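Local coordinates for protein bitiscetin (Bitis arietans, PDB 1JWI) that binds von Willebrand factor and induces its interaction, through the A1 domain, with platelet GPIbalpha, so that platelets aggregate, at residues N93-V105 with Y109-N121. Residues are numbered along the deposited sequence; the frame is centred on the assembly and turned at random.
Sequences NVDEPTKCFGLDV and YRTWTDLPCGEKN
C100 and C117 are joined by a disulfide, SG to SG 2.0 Å with a torsion of 97° about the sulfur bond, at one end of an antiparallel hairpin made by strands 100-103 and 112-115. Of its hydrogen-bonded pairs, G102 with T113 is bonded in both directions; in C100 with L115, L115 N reaches C100 O at 2.7 Å, whereas the return bond is weak. Further along, D104 N donates almost straight to T111 O (2.9 Å, 178° at the hydrogen), and D104 O accepts from Y109 N.

F101 and D114 project from the same face of the sheet. D114 lays its CA over the F101 ring, 4.2 Å from the centroid, in a CH-pi contact. D114 CG sits between backbone N and carbonyl carbon (chi1 57°), bringing OD1 to T98 OG1 at 2.6 Å; the threonine donates to the anti lone pair. Near the turn, L103 CD2 packs on W112 CD1 at 3.6 Å, and L103 CB on Y109 CD1.

In the second shell, one water bridges P97 O, K99 N and C117 N; another links D104 OD2, T111 OG1 and W112 O. D104 OD1 is bonded to H106 N, T111 OG1 also to T107 OG1, and Y109 OH to Y64 O. Strand 66-72 flanks strand 100-103, completing this sheet of the C-type lectin domain. The disulfide thus covalently closes the hairpin's open end, opposite its turn. D114 OD1 also bonds a polar side chain of the partner chain, and F101 meets an aromatic ring there edge-to-face, putting their face against that chain.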
loop_
_atom_site.group_PDB
_atom_site.type_symbol
_atom_site.label_atom_id
_atom_site.label_comp_id
_atom_site.label_asym_id
_atom_site.label_seq_id
_atom_site.Cartn_x
_atom_site.Cartn_y
_atom_site.Cartn_z
ATOM N N ASN A 93 2.089 0.044 -12.493
ATOM C CA ASN A 93 3.536 0.227 -12.481
ATOM C C ASN A 93 3.982 0.649 -11.081
ATOM O O ASN A 93 4.730 1.610 -10.923
ATOM C CB ASN A 93 3.929 1.303 -13.504
ATOM C CG ASN A 93 5.384 1.208 -13.939
ATOM O OD1 ASN A 93 5.912 2.131 -14.567
ATOM N ND2 ASN A 93 6.031 0.091 -13.629
ATOM N N VAL A 94 3.501 -0.061 -10.061
ATOM C CA VAL A 94 3.868 0.247 -8.678
ATOM C C VAL A 94 5.355 -0.078 -8.469
ATOM O O VAL A 94 5.810 -1.175 -8.809
ATOM C CB VAL A 94 3.002 -0.564 -7.674
ATOM C CG1 VAL A 94 3.514 -0.356 -6.255
ATOM C CG2 VAL A 94 1.539 -0.106 -7.751
ATOM N N ASP A 95 6.096 0.884 -7.921
ATOM C CA ASP A 95 7.536 0.731 -7.690
ATOM C C ASP A 95 7.852 -0.516 -6.867
ATOM O O ASP A 95 8.580 -1.398 -7.319
ATOM C CB ASP A 95 8.091 1.966 -6.977
ATOM C CG ASP A 95 9.609 1.982 -6.929
ATOM O OD1 ASP A 95 10.163 2.635 -6.016
ATOM O OD2 ASP A 95 10.250 1.358 -7.807
ATOM N N GLU A 96 7.296 -0.588 -5.660
ATOM C CA GLU A 96 7.515 -1.741 -4.795
ATOM C C GLU A 96 6.214 -2.056 -4.049
ATOM O O GLU A 96 5.882 -1.400 -3.062
ATOM C CB GLU A 96 8.634 -1.439 -3.792
ATOM C CG GLU A 96 9.247 -2.677 -3.151
ATOM C CD GLU A 96 10.326 -2.335 -2.142
ATOM O OE1 GLU A 96 11.094 -3.247 -1.763
ATOM O OE2 GLU A 96 10.405 -1.159 -1.718
ATOM N N PRO A 97 5.447 -3.049 -4.531
ATOM C CA PRO A 97 4.189 -3.418 -3.877
ATOM C C PRO A 97 4.426 -3.858 -2.439
ATOM O O PRO A 97 5.408 -4.543 -2.145
ATOM C CB PRO A 97 3.669 -4.561 -4.746
ATOM C CG PRO A 97 4.203 -4.202 -6.117
ATOM C CD PRO A 97 5.620 -3.793 -5.791
ATOM N N THR A 98 3.524 -3.462 -1.547
ATOM C CA THR A 98 3.627 -3.814 -0.134
ATOM C C THR A 98 2.319 -4.518 0.236
ATOM O O THR A 98 1.339 -3.866 0.600
ATOM C CB THR A 98 3.809 -2.537 0.728
ATOM O OG1 THR A 98 2.849 -1.544 0.322
ATOM C CG2 THR A 98 5.221 -1.977 0.563
ATOM N N LYS A 99 2.304 -5.846 0.141
ATOM C CA LYS A 99 1.078 -6.595 0.407
ATOM C C LYS A 99 1.078 -7.483 1.644
ATOM O O LYS A 99 0.060 -8.093 1.967
ATOM C CB LYS A 99 0.721 -7.419 -0.839
ATOM C CG LYS A 99 0.666 -6.545 -2.093
ATOM C CD LYS A 99 0.454 -7.331 -3.364
ATOM C CE LYS A 99 -1.001 -7.694 -3.561
ATOM N NZ LYS A 99 -1.170 -8.384 -4.865
ATOM N N CYS A 100 2.212 -7.544 2.334
ATOM C CA CYS A 100 2.345 -8.345 3.547
ATOM C C CYS A 100 2.463 -7.413 4.757
ATOM O O CYS A 100 3.037 -6.324 4.655
ATOM C CB CYS A 100 3.578 -9.255 3.455
ATOM S SG CYS A 100 3.350 -10.632 2.279
ATOM N N PHE A 101 1.939 -7.847 5.900
ATOM C CA PHE A 101 1.973 -7.030 7.108
ATOM C C PHE A 101 2.836 -7.549 8.244
ATOM O O PHE A 101 3.011 -8.756 8.421
ATOM C CB PHE A 101 0.552 -6.795 7.627
ATOM C CG PHE A 101 -0.284 -5.935 6.721
ATOM C CD1 PHE A 101 -0.838 -6.466 5.554
ATOM C CD2 PHE A 101 -0.499 -4.584 7.014
ATOM C CE1 PHE A 101 -1.594 -5.661 4.689
ATOM C CE2 PHE A 101 -1.249 -3.771 6.159
ATOM C CZ PHE A 101 -1.796 -4.307 4.997
ATOM N N GLY A 102 3.365 -6.608 9.024
ATOM C CA GLY A 102 4.204 -6.958 10.147
ATOM C C GLY A 102 4.071 -5.938 11.260
ATOM O O GLY A 102 3.468 -4.874 11.076
ATOM N N LEU A 103 4.614 -6.275 12.427
ATOM C CA LEU A 103 4.581 -5.366 13.564
ATOM C C LEU A 103 5.587 -4.247 13.266
ATOM O O LEU A 103 6.757 -4.509 12.997
ATOM C CB LEU A 103 4.964 -6.117 14.844
ATOM C CG LEU A 103 4.055 -7.300 15.205
ATOM C CD1 LEU A 103 4.514 -7.936 16.507
ATOM C CD2 LEU A 103 2.619 -6.809 15.327
ATOM N N ASP A 104 5.118 -3.005 13.317
ATOM C CA ASP A 104 5.932 -1.824 13.022
ATOM C C ASP A 104 6.960 -1.498 14.110
ATOM O O ASP A 104 6.602 -1.147 15.235
ATOM C CB ASP A 104 4.996 -0.632 12.834
ATOM C CG ASP A 104 5.684 0.582 12.246
ATOM O OD1 ASP A 104 6.932 0.633 12.182
ATOM O OD2 ASP A 104 4.944 1.505 11.850
ATOM N N VAL A 105 8.236 -1.589 13.764
ATOM C CA VAL A 105 9.307 -1.300 14.712
ATOM C C VAL A 105 9.230 0.129 15.258
ATOM O O VAL A 105 9.589 0.386 16.410
ATOM C CB VAL A 105 10.692 -1.489 14.057
ATOM C CG1 VAL A 105 10.969 -0.352 13.073
ATOM C CG2 VAL A 105 11.774 -1.561 15.127
ATOM N N TYR A 109 6.387 -2.160 17.920
ATOM C CA TYR A 109 5.522 -3.298 17.655
ATOM C C TYR A 109 4.098 -3.135 18.174
ATOM O O TYR A 109 3.412 -4.125 18.444
ATOM C CB TYR A 109 6.157 -4.567 18.233
ATOM C CG TYR A 109 7.588 -4.766 17.794
ATOM C CD1 TYR A 109 7.958 -4.593 16.460
ATOM C CD2 TYR A 109 8.568 -5.149 18.706
ATOM C CE1 TYR A 109 9.273 -4.793 16.041
ATOM C CE2 TYR A 109 9.890 -5.353 18.300
ATOM C CZ TYR A 109 10.232 -5.175 16.966
ATOM O OH TYR A 109 11.528 -5.384 16.549
ATOM N N ARG A 110 3.651 -1.891 18.302
ATOM C CA ARG A 110 2.301 -1.614 18.779
ATOM C C ARG A 110 1.273 -1.592 17.642
ATOM O O ARG A 110 0.098 -1.890 17.855
ATOM C CB ARG A 110 2.270 -0.270 19.515
ATOM C CG ARG A 110 0.947 0.034 20.191
ATOM C CD ARG A 110 0.627 -0.993 21.282
ATOM N NE ARG A 110 1.636 -1.028 22.343
ATOM C CZ ARG A 110 1.580 -1.827 23.406
ATOM N NH1 ARG A 110 0.562 -2.664 23.561
ATOM N NH2 ARG A 110 2.541 -1.789 24.320
ATOM N N THR A 111 1.711 -1.246 16.434
ATOM C CA THR A 111 0.793 -1.179 15.294
ATOM C C THR A 111 1.246 -2.039 14.120
ATOM O O THR A 111 2.343 -2.602 14.137
ATOM C CB THR A 111 0.638 0.275 14.809
ATOM O OG1 THR A 111 1.932 0.808 14.498
ATOM C CG2 THR A 111 0.005 1.121 15.887
ATOM N N TRP A 112 0.397 -2.140 13.100
ATOM C CA TRP A 112 0.731 -2.946 11.929
ATOM C C TRP A 112 1.069 -2.073 10.721
ATOM O O TRP A 112 0.481 -1.010 10.533
ATOM C CB TRP A 112 -0.428 -3.884 11.586
ATOM C CG TRP A 112 -0.886 -4.733 12.748
ATOM C CD1 TRP A 112 -0.182 -5.019 13.888
ATOM C CD2 TRP A 112 -2.128 -5.443 12.856
ATOM N NE1 TRP A 112 -0.913 -5.863 14.696
ATOM C CE2 TRP A 112 -2.110 -6.137 14.088
ATOM C CE3 TRP A 112 -3.255 -5.561 12.030
ATOM C CZ2 TRP A 112 -3.177 -6.938 14.516
ATOM C CZ3 TRP A 112 -4.321 -6.362 12.455
ATOM C CH2 TRP A 112 -4.270 -7.038 13.688
ATOM N N THR A 113 2.014 -2.529 9.902
ATOM C CA THR A 113 2.432 -1.775 8.724
ATOM C C THR A 113 2.582 -2.684 7.498
ATOM O O THR A 113 2.910 -3.864 7.633
ATOM C CB THR A 113 3.779 -1.043 9.003
ATOM O OG1 THR A 113 4.088 -0.156 7.917
ATOM C CG2 THR A 113 4.907 -2.041 9.181
ATOM N N ASP A 114 2.324 -2.134 6.313
ATOM C CA ASP A 114 2.440 -2.890 5.066
ATOM C C ASP A 114 3.889 -2.876 4.600
ATOM O O ASP A 114 4.521 -1.824 4.561
ATOM C CB ASP A 114 1.540 -2.289 3.982
ATOM C CG ASP A 114 1.836 -0.829 3.726
ATOM O OD1 ASP A 114 2.154 -0.482 2.565
ATOM O OD2 ASP A 114 1.756 -0.034 4.681
ATOM N N LEU A 115 4.402 -4.045 4.232
ATOM C CA LEU A 115 5.793 -4.189 3.810
ATOM C C LEU A 115 5.960 -5.075 2.582
ATOM O O LEU A 115 5.056 -5.822 2.216
ATOM C CB LEU A 115 6.604 -4.806 4.954
ATOM C CG LEU A 115 6.606 -4.077 6.298
ATOM C CD1 LEU A 115 7.043 -5.025 7.412
ATOM C CD2 LEU A 115 7.536 -2.880 6.198
ATOM N N PRO A 116 7.135 -5.004 1.930
ATOM C CA PRO A 116 7.390 -5.833 0.747
ATOM C C PRO A 116 7.445 -7.278 1.235
ATOM O O PRO A 116 8.213 -7.594 2.137
ATOM C CB PRO A 116 8.760 -5.346 0.265
ATOM C CG PRO A 116 8.822 -3.928 0.768
ATOM C CD PRO A 116 8.240 -4.057 2.153
ATOM N N CYS A 117 6.633 -8.147 0.647
ATOM C CA CYS A 117 6.595 -9.544 1.055
ATOM C C CYS A 117 7.943 -10.251 0.917
ATOM O O CYS A 117 8.192 -11.251 1.588
ATOM C CB CYS A 117 5.560 -10.301 0.233
ATOM S SG CYS A 117 3.824 -9.813 0.488
ATOM N N GLY A 118 8.808 -9.732 0.050
ATOM C CA GLY A 118 10.109 -10.346 -0.158
ATOM C C GLY A 118 11.204 -9.900 0.797
ATOM O O GLY A 118 12.347 -10.354 0.694
ATOM N N GLU A 119 10.858 -9.013 1.724
ATOM C CA GLU A 119 11.806 -8.503 2.715
ATOM C C GLU A 119 12.065 -9.572 3.779
ATOM O O GLU A 119 11.153 -10.307 4.155
ATOM C CB GLU A 119 11.216 -7.252 3.373
ATOM C CG GLU A 119 12.175 -6.440 4.221
ATOM C CD GLU A 119 11.495 -5.244 4.875
ATOM O OE1 GLU A 119 10.813 -5.428 5.906
ATOM O OE2 GLU A 119 11.637 -4.118 4.351
ATOM N N LYS A 120 13.297 -9.660 4.270
ATOM C CA LYS A 120 13.621 -10.655 5.293
ATOM C C LYS A 120 13.518 -10.072 6.704
ATOM O O LYS A 120 14.260 -9.160 7.071
ATOM C CB LYS A 120 15.023 -11.227 5.060
ATOM C CG LYS A 120 15.140 -12.045 3.779
ATOM C CD LYS A 120 16.522 -12.656 3.613
ATOM C CE LYS A 120 16.677 -13.273 2.231
ATOM N NZ LYS A 120 15.607 -14.269 1.926
ATOM N N ASN A 121 12.591 -10.610 7.491
ATOM C CA ASN A 121 12.374 -10.137 8.855
ATOM C C ASN A 121 12.138 -11.289 9.808
ATOM O O ASN A 121 11.824 -12.403 9.387
ATOM C CB ASN A 121 11.126 -9.250 8.929
ATOM C CG ASN A 121 11.269 -7.957 8.169
ATOM O OD1 ASN A 121 12.205 -7.194 8.397
ATOM N ND2 ASN A 121 10.327 -7.693 7.265
HETATM O O HOH W 1 4.730 -7.144 -1.448
HETATM O O HOH W 2 2.209 1.220 11.928
#